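Local atomic coordinates of DNA photolyase (Agrobacterium tumefaciens, PDB entry 4U63), a protein that uses light to split cyclobutane pyrimidine dimers in DNA, relying on a flavin cofactor (FAD) and a methenyltetrahydrofolate antenna. Residues A[71-76]-A[221-226]; A[353-358]-A[388-393]; A[229-234]-A[267-272]. All coordinates share one frame; numbering follows the deposited sequence.

Contact 1 of 3, residues A[71-76]-A[221-226]; sequences EWWLHH and DIWTPG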
loop_
_atom_site.group_PDB
_atom_site.type_symbol
_atom_site.label_atom_id
_atom_site.label_comp_id
_atom_site.label_asym_id
_atom_site.label_seq_id
_atom_site.Cartn_x
_atom_site.Cartn_y
_atom_site.Cartn_z
ATOM N N GLU A 71 3.540 10.411 3.787
ATOM C CA GLU A 71 4.585 11.295 4.330
ATOM C C GLU A 71 4.615 11.220 5.860
ATOM O O GLU A 71 5.690 11.184 6.461
ATOM C CB GLU A 71 4.383 12.735 3.865
ATOM C CG GLU A 71 4.726 12.944 2.400
ATOM C CD GLU A 71 4.471 14.353 1.923
ATOM O OE1 GLU A 71 3.668 15.077 2.539
ATOM O OE2 GLU A 71 5.074 14.743 0.912
ATOM N N TRP A 72 3.436 11.191 6.484
ATOM C CA TRP A 72 3.347 10.941 7.923
ATOM C C TRP A 72 4.019 9.617 8.250
ATOM O O TRP A 72 4.821 9.541 9.182
ATOM C CB TRP A 72 1.891 10.918 8.387
ATOM C CG TRP A 72 1.702 10.616 9.833
ATOM C CD1 TRP A 72 1.602 11.519 10.838
ATOM C CD2 TRP A 72 1.573 9.320 10.438
ATOM N NE1 TRP A 72 1.426 10.875 12.033
ATOM C CE2 TRP A 72 1.402 9.524 11.821
ATOM C CE3 TRP A 72 1.587 8.009 9.946
ATOM C CZ2 TRP A 72 1.247 8.468 12.724
ATOM C CZ3 TRP A 72 1.433 6.951 10.846
ATOM C CH2 TRP A 72 1.264 7.191 12.219
ATOM N N TRP A 73 3.693 8.587 7.471
ATOM C CA TRP A 73 4.280 7.263 7.651
ATOM C C TRP A 73 5.808 7.311 7.517
ATOM O O TRP A 73 6.542 6.774 8.367
ATOM C CB TRP A 73 3.694 6.254 6.651
ATOM C CG TRP A 73 4.063 4.862 7.021
ATOM C CD1 TRP A 73 5.235 4.225 6.739
ATOM C CD2 TRP A 73 3.282 3.944 7.793
ATOM N NE1 TRP A 73 5.228 2.962 7.273
ATOM C CE2 TRP A 73 4.041 2.761 7.924
ATOM C CE3 TRP A 73 2.006 4.001 8.380
ATOM C CZ2 TRP A 73 3.571 1.639 8.617
ATOM C CZ3 TRP A 73 1.541 2.880 9.062
ATOM C CH2 TRP A 73 2.328 1.720 9.179
ATOM N N LEU A 74 6.279 7.958 6.458
ATOM C CA LEU A 74 7.708 8.004 6.162
ATOM C C LEU A 74 8.508 8.663 7.267
ATOM O O LEU A 74 9.578 8.185 7.618
ATOM C CB LEU A 74 7.975 8.724 4.841
ATOM C CG LEU A 74 9.456 8.887 4.456
ATOM C CD1 LEU A 74 10.086 7.535 4.186
ATOM C CD2 LEU A 74 9.631 9.792 3.245
ATOM N N HIS A 75 8.000 9.771 7.802
ATOM C CA HIS A 75 8.682 10.445 8.900
ATOM C C HIS A 75 8.976 9.465 10.038
ATOM O O HIS A 75 10.118 9.313 10.487
ATOM C CB HIS A 75 7.833 11.586 9.436
ATOM C CG HIS A 75 8.443 12.280 10.605
ATOM N ND1 HIS A 75 9.206 13.421 10.478
ATOM C CD2 HIS A 75 8.422 11.986 11.927
ATOM C CE1 HIS A 75 9.621 13.803 11.671
ATOM N NE2 HIS A 75 9.159 12.949 12.567
ATOM N N HIS A 76 7.930 8.804 10.500
ATOM C CA HIS A 76 8.065 7.886 11.628
ATOM C C HIS A 76 8.895 6.663 11.274
ATOM O O HIS A 76 9.656 6.179 12.103
ATOM C CB HIS A 76 6.697 7.490 12.137
ATOM C CG HIS A 76 5.981 8.620 12.788
ATOM N ND1 HIS A 76 6.447 9.223 13.931
ATOM C CD2 HIS A 76 4.841 9.263 12.459
ATOM C CE1 HIS A 76 5.626 10.191 14.283
ATOM N NE2 HIS A 76 4.639 10.234 13.409
ATOM N N ASP A 221 -3.415 5.705 16.843
ATOM C CA ASP A 221 -4.320 4.752 17.498
ATOM C C ASP A 221 -4.262 3.397 16.815
ATOM O O ASP A 221 -4.503 2.359 17.447
ATOM C CB ASP A 221 -5.773 5.259 17.479
ATOM C CG ASP A 221 -5.984 6.501 18.330
ATOM O OD1 ASP A 221 -5.158 6.779 19.228
ATOM O OD2 ASP A 221 -6.992 7.202 18.104
ATOM N N ILE A 222 -3.953 3.422 15.516
ATOM C CA ILE A 222 -3.896 2.240 14.686
ATOM C C ILE A 222 -2.471 1.821 14.315
ATOM O O ILE A 222 -2.182 0.626 14.213
ATOM C CB ILE A 222 -4.649 2.490 13.353
ATOM C CG1 ILE A 222 -6.026 3.135 13.598
ATOM C CG2 ILE A 222 -4.776 1.202 12.551
ATOM C CD1 ILE A 222 -6.959 2.340 14.491
ATOM N N TRP A 223 -1.593 2.796 14.100
ATOM C CA TRP A 223 -0.312 2.543 13.450
ATOM C C TRP A 223 0.910 2.874 14.285
ATOM O O TRP A 223 0.914 3.851 15.029
ATOM C CB TRP A 223 -0.232 3.378 12.172
ATOM C CG TRP A 223 -1.335 3.110 11.213
ATOM C CD1 TRP A 223 -2.268 3.995 10.772
ATOM C CD2 TRP A 223 -1.620 1.868 10.567
ATOM N NE1 TRP A 223 -3.124 3.380 9.890
ATOM C CE2 TRP A 223 -2.749 2.072 9.747
ATOM C CE3 TRP A 223 -1.033 0.597 10.609
ATOM C CZ2 TRP A 223 -3.306 1.044 8.963
ATOM C CZ3 TRP A 223 -1.580 -0.417 9.842
ATOM C CH2 TRP A 223 -2.710 -0.190 9.024
ATOM N N THR A 224 1.947 2.048 14.118
ATOM C CA THR A 224 3.288 2.292 14.665
ATOM C C THR A 224 4.263 2.032 13.517
ATOM O O THR A 224 4.728 0.905 13.327
ATOM C CB THR A 224 3.572 1.367 15.864
ATOM O OG1 THR A 224 2.587 1.597 16.866
ATOM C CG2 THR A 224 4.953 1.614 16.474
ATOM N N PRO A 225 4.556 3.066 12.716
ATOM C CA PRO A 225 5.421 2.836 11.559
ATOM C C PRO A 225 6.815 2.340 11.926
ATOM O O PRO A 225 7.353 2.698 12.969
ATOM C CB PRO A 225 5.493 4.220 10.906
ATOM C CG PRO A 225 4.197 4.834 11.253
ATOM C CD PRO A 225 4.003 4.430 12.689
ATOM N N GLY A 226 7.357 1.496 11.057
ATOM C CA GLY A 226 8.700 0.978 11.203
ATOM C C GLY A 226 8.720 -0.524 11.344
ATOM O O GLY A 226 7.677 -1.166 11.461
#
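Trp72, Trp73 and His76 of helix 68-87, one of the helices flanking the parallel sheet of the photolyase alpha/beta domain, pack on Trp223 and Pro225 in the segment that leads into helix 227-238 of the helical part of the protein. Pro225 is the centre of the contact. Its ring lies over one face of the Trp73 indole in a CH-pi contact, with CG 3.7 Å from the centroid of the Trp73 six-membered ring and only 12° off the ring normal. CB sits beside it over the same indole, 3.6 Å from Trp73 CE2. Pro225 CG also meets Trp72, whose CZ3 comes to 3.5 Å, the two side chains crossing at about a right angle. His76 adds its CB, 3.7 Å from Pro225 CB, while its imidazole turns back to lay CD2 over the middle of the Trp72 ring.

Trp73 also reaches Trp223, in an offset edge-to-face pair with planes at 72°. The CZ3 corner of Trp73 points at the Trp223 face, 3.6 Å from Trp223 CG, and the opposite face of that indole carries Ile222 CG2. CG anti to the backbone N (chi1 -168°) carries the Trp73 indole to where its face meets proline and its edge meets Trp223.

No hydrogen bond spans the two segments; two indole N-H groups find partners outside them. Trp73 NE1 donates to Glu268 and Trp223 NE1 to the carbonyl oxygen of His357, bonds that probably help to set the rotation of both rings. The join is therefore held by dispersion and aromatic C-H contacts, while the buried N-H groups of Trp73 and Trp223 are satisfied by neighbouring parts of the fold.

Contact 2 of 3, residues A[353-358]-A[388-393]; sequences QLWQHG and RDTLVD. With MHF (5,10-methenyl-6,7,8-trihydrofolic acid), chain B.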
loop_
_atom_site.group_PDB
_atom_site.type_symbol
_atom_site.label_atom_id
_atom_site.label_comp_id
_atom_site.label_asym_id
_atom_site.label_seq_id
_atom_site.Cartn_x
_atom_site.Cartn_y
_atom_site.Cartn_z
ATOM N N GLN A 353 -13.595 6.565 7.577
ATOM C CA GLN A 353 -12.534 5.711 8.100
ATOM C C GLN A 353 -11.189 6.088 7.489
ATOM O O GLN A 353 -10.194 6.239 8.196
ATOM C CB GLN A 353 -12.824 4.230 7.826
ATOM C CG GLN A 353 -11.700 3.320 8.291
ATOM C CD GLN A 353 -11.922 1.854 7.997
ATOM O OE1 GLN A 353 -12.520 1.471 6.982
ATOM N NE2 GLN A 353 -11.416 1.016 8.882
ATOM N N LEU A 354 -11.173 6.221 6.165
ATOM C CA LEU A 354 -9.982 6.605 5.426
ATOM C C LEU A 354 -9.422 7.942 5.913
ATOM O O LEU A 354 -8.221 8.064 6.191
ATOM C CB LEU A 354 -10.318 6.679 3.935
ATOM C CG LEU A 354 -9.257 7.153 2.948
ATOM C CD1 LEU A 354 -7.991 6.317 3.038
ATOM C CD2 LEU A 354 -9.833 7.115 1.542
ATOM N N TRP A 355 -10.287 8.936 6.030
ATOM C CA TRP A 355 -9.867 10.254 6.497
ATOM C C TRP A 355 -9.280 10.201 7.913
ATOM O O TRP A 355 -8.271 10.858 8.189
ATOM C CB TRP A 355 -11.038 11.234 6.461
ATOM C CG TRP A 355 -10.645 12.654 6.590
ATOM C CD1 TRP A 355 -10.943 13.494 7.618
ATOM C CD2 TRP A 355 -9.884 13.421 5.649
ATOM N NE1 TRP A 355 -10.414 14.734 7.384
ATOM C CE2 TRP A 355 -9.759 14.718 6.180
ATOM C CE3 TRP A 355 -9.295 13.135 4.412
ATOM C CZ2 TRP A 355 -9.071 15.736 5.510
ATOM C CZ3 TRP A 355 -8.606 14.151 3.746
ATOM C CH2 TRP A 355 -8.502 15.428 4.296
ATOM N N GLN A 356 -9.894 9.411 8.793
ATOM C CA GLN A 356 -9.489 9.360 10.205
ATOM C C GLN A 356 -8.245 8.522 10.470
ATOM O O GLN A 356 -7.397 8.922 11.262
ATOM C CB GLN A 356 -10.628 8.816 11.070
ATOM C CG GLN A 356 -10.368 8.955 12.560
ATOM C CD GLN A 356 -11.463 8.355 13.423
ATOM O OE1 GLN A 356 -12.450 7.811 12.919
ATOM N NE2 GLN A 356 -11.290 8.453 14.741
ATOM N N HIS A 357 -8.155 7.355 9.829
ATOM C CA HIS A 357 -7.117 6.368 10.137
ATOM C C HIS A 357 -6.112 6.064 9.014
ATOM O O HIS A 357 -5.172 5.289 9.216
ATOM C CB HIS A 357 -7.785 5.059 10.567
ATOM C CG HIS A 357 -8.527 5.157 11.863
ATOM N ND1 HIS A 357 -9.707 4.484 12.097
ATOM C CD2 HIS A 357 -8.263 5.857 12.991
ATOM C CE1 HIS A 357 -10.130 4.753 13.313
ATOM N NE2 HIS A 357 -9.278 5.592 13.879
ATOM N N GLY A 358 -6.303 6.657 7.843
ATOM C CA GLY A 358 -5.385 6.441 6.737
ATOM C C GLY A 358 -5.488 5.076 6.098
ATOM O O GLY A 358 -4.562 4.643 5.420
ATOM N N ARG A 388 -4.249 7.741 -3.271
ATOM C CA ARG A 388 -2.806 8.005 -3.219
ATOM C C ARG A 388 -2.427 9.011 -2.134
ATOM O O ARG A 388 -1.366 8.889 -1.526
ATOM C CB ARG A 388 -2.283 8.504 -4.576
ATOM C CG ARG A 388 -1.439 7.495 -5.329
ATOM C CD ARG A 388 -1.204 7.895 -6.787
ATOM N NE ARG A 388 -1.011 9.338 -6.964
ATOM C CZ ARG A 388 -1.320 10.026 -8.069
ATOM N NH1 ARG A 388 -1.857 9.425 -9.138
ATOM N NH2 ARG A 388 -1.098 11.341 -8.107
ATOM N N ASP A 389 -3.288 10.003 -1.905
ATOM C CA ASP A 389 -3.014 11.058 -0.925
ATOM C C ASP A 389 -3.411 10.686 0.498
ATOM O O ASP A 389 -2.912 11.303 1.461
ATOM C CB ASP A 389 -3.727 12.358 -1.321
ATOM C CG ASP A 389 -3.171 13.588 -0.586
ATOM O OD1 ASP A 389 -1.934 13.728 -0.432
ATOM O OD2 ASP A 389 -3.972 14.435 -0.165
ATOM N N THR A 390 -4.299 9.700 0.644
ATOM C CA THR A 390 -4.937 9.430 1.944
ATOM C C THR A 390 -4.628 8.074 2.579
ATOM O O THR A 390 -4.840 7.903 3.779
ATOM C CB THR A 390 -6.462 9.567 1.831
ATOM O OG1 THR A 390 -6.937 8.754 0.751
ATOM C CG2 THR A 390 -6.849 11.022 1.576
ATOM N N LEU A 391 -4.149 7.123 1.782
ATOM C CA LEU A 391 -3.765 5.805 2.290
ATOM C C LEU A 391 -2.335 5.775 2.781
ATOM O O LEU A 391 -1.423 6.122 2.042
ATOM C CB LEU A 391 -3.885 4.744 1.200
ATOM C CG LEU A 391 -5.284 4.340 0.711
ATOM C CD1 LEU A 391 -5.169 3.475 -0.543
ATOM C CD2 LEU A 391 -6.045 3.601 1.805
ATOM N N VAL A 392 -2.132 5.334 4.028
ATOM C CA VAL A 392 -0.775 5.036 4.488
ATOM C C VAL A 392 -0.150 3.882 3.671
ATOM O O VAL A 392 1.071 3.827 3.540
ATOM C CB VAL A 392 -0.664 4.766 6.006
ATOM C CG1 VAL A 392 -0.923 6.056 6.792
ATOM C CG2 VAL A 392 -1.576 3.639 6.475
ATOM N N ASP A 393 -0.987 2.998 3.121
ATOM C CA ASP A 393 -0.508 1.844 2.321
ATOM C C ASP A 393 -0.491 2.069 0.819
ATOM O O ASP A 393 -0.275 1.109 0.061
ATOM C CB ASP A 393 -1.276 0.532 2.674
ATOM C CG ASP A 393 -2.749 0.526 2.226
ATOM O OD1 ASP A 393 -3.179 1.314 1.348
ATOM O OD2 ASP A 393 -3.502 -0.299 2.779
HETATM N N1 MHF B . -4.971 11.490 4.597
HETATM C C2 MHF B . -5.807 11.043 5.540
HETATM N NA2 MHF B . -5.954 9.710 5.664
HETATM N N3 MHF B . -6.494 11.888 6.381
HETATM C C4 MHF B . -6.366 13.223 6.270
HETATM O O4 MHF B . -6.985 14.001 7.015
HETATM C C4A MHF B . -5.454 13.745 5.242
HETATM N N5 MHF B . -5.255 15.087 4.973
HETATM C C6 MHF B . -4.710 15.548 3.693
HETATM C C7 MHF B . -3.502 14.654 3.396
HETATM N N8 MHF B . -3.894 13.240 3.442
HETATM C C8A MHF B . -4.760 12.788 4.378
HETATM C C9 MHF B . -4.439 17.049 3.917
HETATM N N10 MHF B . -4.774 17.283 5.336
HETATM C C11 MHF B . -5.658 16.205 5.750
HETATM C C12 MHF B . -5.894 21.128 6.712
HETATM C C13 MHF B . -6.772 20.053 6.913
HETATM C C14 MHF B . -6.442 18.786 6.465
HETATM C C15 MHF B . -5.222 18.562 5.789
HETATM C C16 MHF B . -4.341 19.621 5.615
HETATM C C17 MHF B . -4.673 20.894 6.069
HETATM C C MHF B . -6.216 22.515 7.209
HETATM O O MHF B . -5.317 23.342 7.171
HETATM N N MHF B . -7.418 22.785 7.734
HETATM C CA MHF B . -7.773 24.029 8.398
HETATM C CB MHF B . -8.835 24.812 7.626
HETATM C CG MHF B . -8.761 24.630 6.112
HETATM C CD MHF B . -9.360 23.333 5.597
HETATM O OE1 MHF B . -10.014 22.592 6.363
HETATM O OE2 MHF B . -9.177 23.038 4.398
HETATM C CT MHF B . -8.281 23.728 9.786
HETATM O O1 MHF B . -7.573 24.064 10.759
HETATM O O2 MHF B . -9.384 23.150 9.932
#
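Leu354 and Thr390, on the last turns of two helices, present their carbonyl oxygens to one amino group of the antenna chromophore 5,10-methenyl-6,7,8-trihydrofolic acid (MHF). MHF NA2 donates to Thr390 O at 2.8 Å in a nearly straight bond and to Leu354 O in a more bent one, with an N-H...O angle of 131°. Along the same edge, past N1, MHF N8 donates to Asp389 O, 2.9 Å away and almost straight. These backbone acceptors probably set how the pterin is turned within its slot; Trp355 O also lies 2.7 Å from MHF N3. Trp355 covers one side of the pterin: MHF O4 lies 2.9 Å above the indole plane, over its centre, and Trp355 CH2 is 3.3 Å from MHF C11. Thr390 CG2 comes at the edge of the same indole.

Behind this first shell the two segments hold each other. Gly358 O accepts from Val392 N at 2.9 Å, and Val392 CG2 covers the same oxygen. Gly358 CA in turn makes a C-H...O contact of 3.3 Å with Thr390 O, so that oxygen serves both pterin and protein. The positive phi of Gly358 lets the chain leave its helix here. Leu354 brings CD1 to 3.6 Å of Leu391 CD2, and both its methyls meet Thr390 OG1. That hydroxyl lies between the backbone N and the carbonyl carbon (chi1 53°) and is hydrogen-bonded to Trp386 O, one turn earlier.

The contact thus joins the C-terminal ends of helices 345-357 and 380-390. Leu391 and Asp393 continue into the FAD pocket, Val392 packs on Phe219 of helix 219-222 and Pro262 of helix 261-265, and Asp389 bonds through its backbone to Ala69 at the start of helix 68-87.

Contact 3 of 3, residues A[229-234]-A[267-272]; sequences GALDKL and GEISPA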
loop_
_atom_site.group_PDB
_atom_site.type_symbol
_atom_site.label_atom_id
_atom_site.label_comp_id
_atom_site.label_asym_id
_atom_site.label_seq_id
_atom_site.Cartn_x
_atom_site.Cartn_y
_atom_site.Cartn_z
ATOM N N GLY A 229 7.200 -2.089 14.645
ATOM C CA GLY A 229 5.741 -2.072 14.479
ATOM C C GLY A 229 5.237 -3.135 13.523
ATOM O O GLY A 229 4.213 -3.772 13.787
ATOM N N ALA A 230 5.958 -3.337 12.413
ATOM C CA ALA A 230 5.592 -4.366 11.443
ATOM C C ALA A 230 5.601 -5.755 12.060
ATOM O O ALA A 230 4.651 -6.521 11.885
ATOM C CB ALA A 230 6.515 -4.329 10.220
ATOM N N LEU A 231 6.670 -6.060 12.792
ATOM C CA LEU A 231 6.819 -7.364 13.442
ATOM C C LEU A 231 5.761 -7.543 14.539
ATOM O O LEU A 231 5.219 -8.630 14.689
ATOM C CB LEU A 231 8.252 -7.555 13.969
ATOM C CG LEU A 231 9.341 -7.481 12.874
ATOM C CD1 LEU A 231 10.736 -7.305 13.470
ATOM C CD2 LEU A 231 9.299 -8.690 11.948
ATOM N N ASP A 232 5.452 -6.470 15.274
ATOM C CA ASP A 232 4.353 -6.496 16.255
ATOM C C ASP A 232 3.005 -6.810 15.580
ATOM O O ASP A 232 2.230 -7.607 16.097
ATOM C CB ASP A 232 4.238 -5.168 17.007
ATOM C CG ASP A 232 5.368 -4.945 18.019
ATOM O OD1 ASP A 232 6.132 -5.889 18.344
ATOM O OD2 ASP A 232 5.490 -3.797 18.500
ATOM N N LYS A 233 2.736 -6.194 14.426
ATOM C CA LYS A 233 1.505 -6.501 13.663
ATOM C C LYS A 233 1.476 -7.947 13.185
ATOM O O LYS A 233 0.456 -8.624 13.273
ATOM C CB LYS A 233 1.355 -5.578 12.448
ATOM C CG LYS A 233 0.901 -4.170 12.788
ATOM C CD LYS A 233 -0.600 -4.080 12.998
ATOM C CE LYS A 233 -1.088 -2.636 13.026
ATOM N NZ LYS A 233 -0.604 -1.896 14.222
ATOM N N LEU A 234 2.599 -8.411 12.655
ATOM C CA LEU A 234 2.676 -9.787 12.184
ATOM C C LEU A 234 2.469 -10.767 13.337
ATOM O O LEU A 234 1.642 -11.690 13.235
ATOM C CB LEU A 234 4.001 -10.054 11.476
ATOM C CG LEU A 234 4.210 -11.491 10.979
ATOM C CD1 LEU A 234 3.147 -11.899 9.970
ATOM C CD2 LEU A 234 5.603 -11.637 10.384
ATOM N N GLY A 267 8.235 -1.482 2.926
ATOM C CA GLY A 267 9.332 -2.448 2.985
ATOM C C GLY A 267 9.896 -2.639 4.378
ATOM O O GLY A 267 11.084 -2.972 4.543
ATOM N N GLU A 268 9.038 -2.441 5.374
ATOM C CA GLU A 268 9.406 -2.605 6.783
ATOM C C GLU A 268 9.376 -4.068 7.193
ATOM O O GLU A 268 9.896 -4.446 8.260
ATOM C CB GLU A 268 8.488 -1.764 7.660
ATOM C CG GLU A 268 8.720 -0.289 7.414
ATOM C CD GLU A 268 7.651 0.624 7.951
ATOM O OE1 GLU A 268 6.683 0.160 8.592
ATOM O OE2 GLU A 268 7.784 1.845 7.718
ATOM N N ILE A 269 8.748 -4.885 6.355
ATOM C CA ILE A 269 8.753 -6.336 6.510
ATOM C C ILE A 269 8.689 -6.919 5.097
ATOM O O ILE A 269 8.043 -6.348 4.226
ATOM C CB ILE A 269 7.580 -6.816 7.406
ATOM C CG1 ILE A 269 7.729 -8.302 7.742
ATOM C CG2 ILE A 269 6.218 -6.525 6.769
ATOM C CD1 ILE A 269 6.913 -8.724 8.935
ATOM N N SER A 270 9.376 -8.031 4.868
ATOM C CA SER A 270 9.356 -8.683 3.559
ATOM C C SER A 270 8.176 -9.651 3.431
ATOM O O SER A 270 7.747 -10.226 4.424
ATOM C CB SER A 270 10.651 -9.453 3.339
ATOM O OG SER A 270 10.686 -10.655 4.087
ATOM N N PRO A 271 7.665 -9.859 2.200
ATOM C CA PRO A 271 6.594 -10.842 2.058
ATOM C C PRO A 271 7.079 -12.267 2.392
ATOM O O PRO A 271 6.280 -13.084 2.825
ATOM C CB PRO A 271 6.182 -10.701 0.583
ATOM C CG PRO A 271 7.401 -10.144 -0.081
ATOM C CD PRO A 271 7.934 -9.174 0.923
ATOM N N ALA A 272 8.374 -12.550 2.215
ATOM C CA ALA A 272 8.908 -13.874 2.589
ATOM C C ALA A 272 8.818 -14.091 4.090
ATOM O O ALA A 272 8.514 -15.191 4.517
ATOM C CB ALA A 272 10.344 -14.054 2.120
#
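Ala230, Leu231 and Leu234 of helix 227-238 form an apolar helix-to-loop contact with Glu268 and Ile269, in the short connection between helices 261-265 and 271-276. Ile269 carries most of it. Its CD1 methyl touches both leucines, 3.5 Å from Leu234 CD2 and 3.8 Å from Leu231 CD2, while its CB rests 3.9 Å from Ala230 CB. The reach of that methyl follows from an extended side chain: CG1 is anti to the backbone N (chi1 -171°) and CD1 continues the line. Ala230 CB also meets Glu268 CB at 4.1 Å, and the short side chain is consistent with the close approach of the connection. No hydrogen bond crosses. The Glu268 carboxylate leaves the contact altogether, bonding to His263 and to Ser77 of helix 68-87, which the connection also faces.

Two helix-end signals shape the connection. Gly267, with positive phi, closes helix 261-265 in a Schellman motif, and Ser270 is the N-cap of the next helix, its OG accepting from Ala273 N. A Schellman C-cap followed within three residues by a serine N-cap makes a short connection between successive helices, here probably part of the helical FAD-binding region.

Overall arrangement
All three contacts are largely buried. Contacts 1 and 2 touch directly: Trp223 bonds to the carbonyl of His357, and Trp73 and Trp223 pack on Val392. Contacts 1 and 3 are tied through Glu268, whose carboxylate meets Trp73 and, weakly, Gly226; helices 219-222 and 227-238, which carry their segments, are consecutive. Contacts 2 and 3 do not touch, their nearest atoms being about 8 Å apart. Chemistry follows position: contact 2, beside both cofactors, relies on backbone carbonyls and a ligand; contact 1, where the alpha/beta and helical parts meet, is aromatic rings packed round a proline; contact 3, probably within the helical part, is mostly aliphatic across its segments.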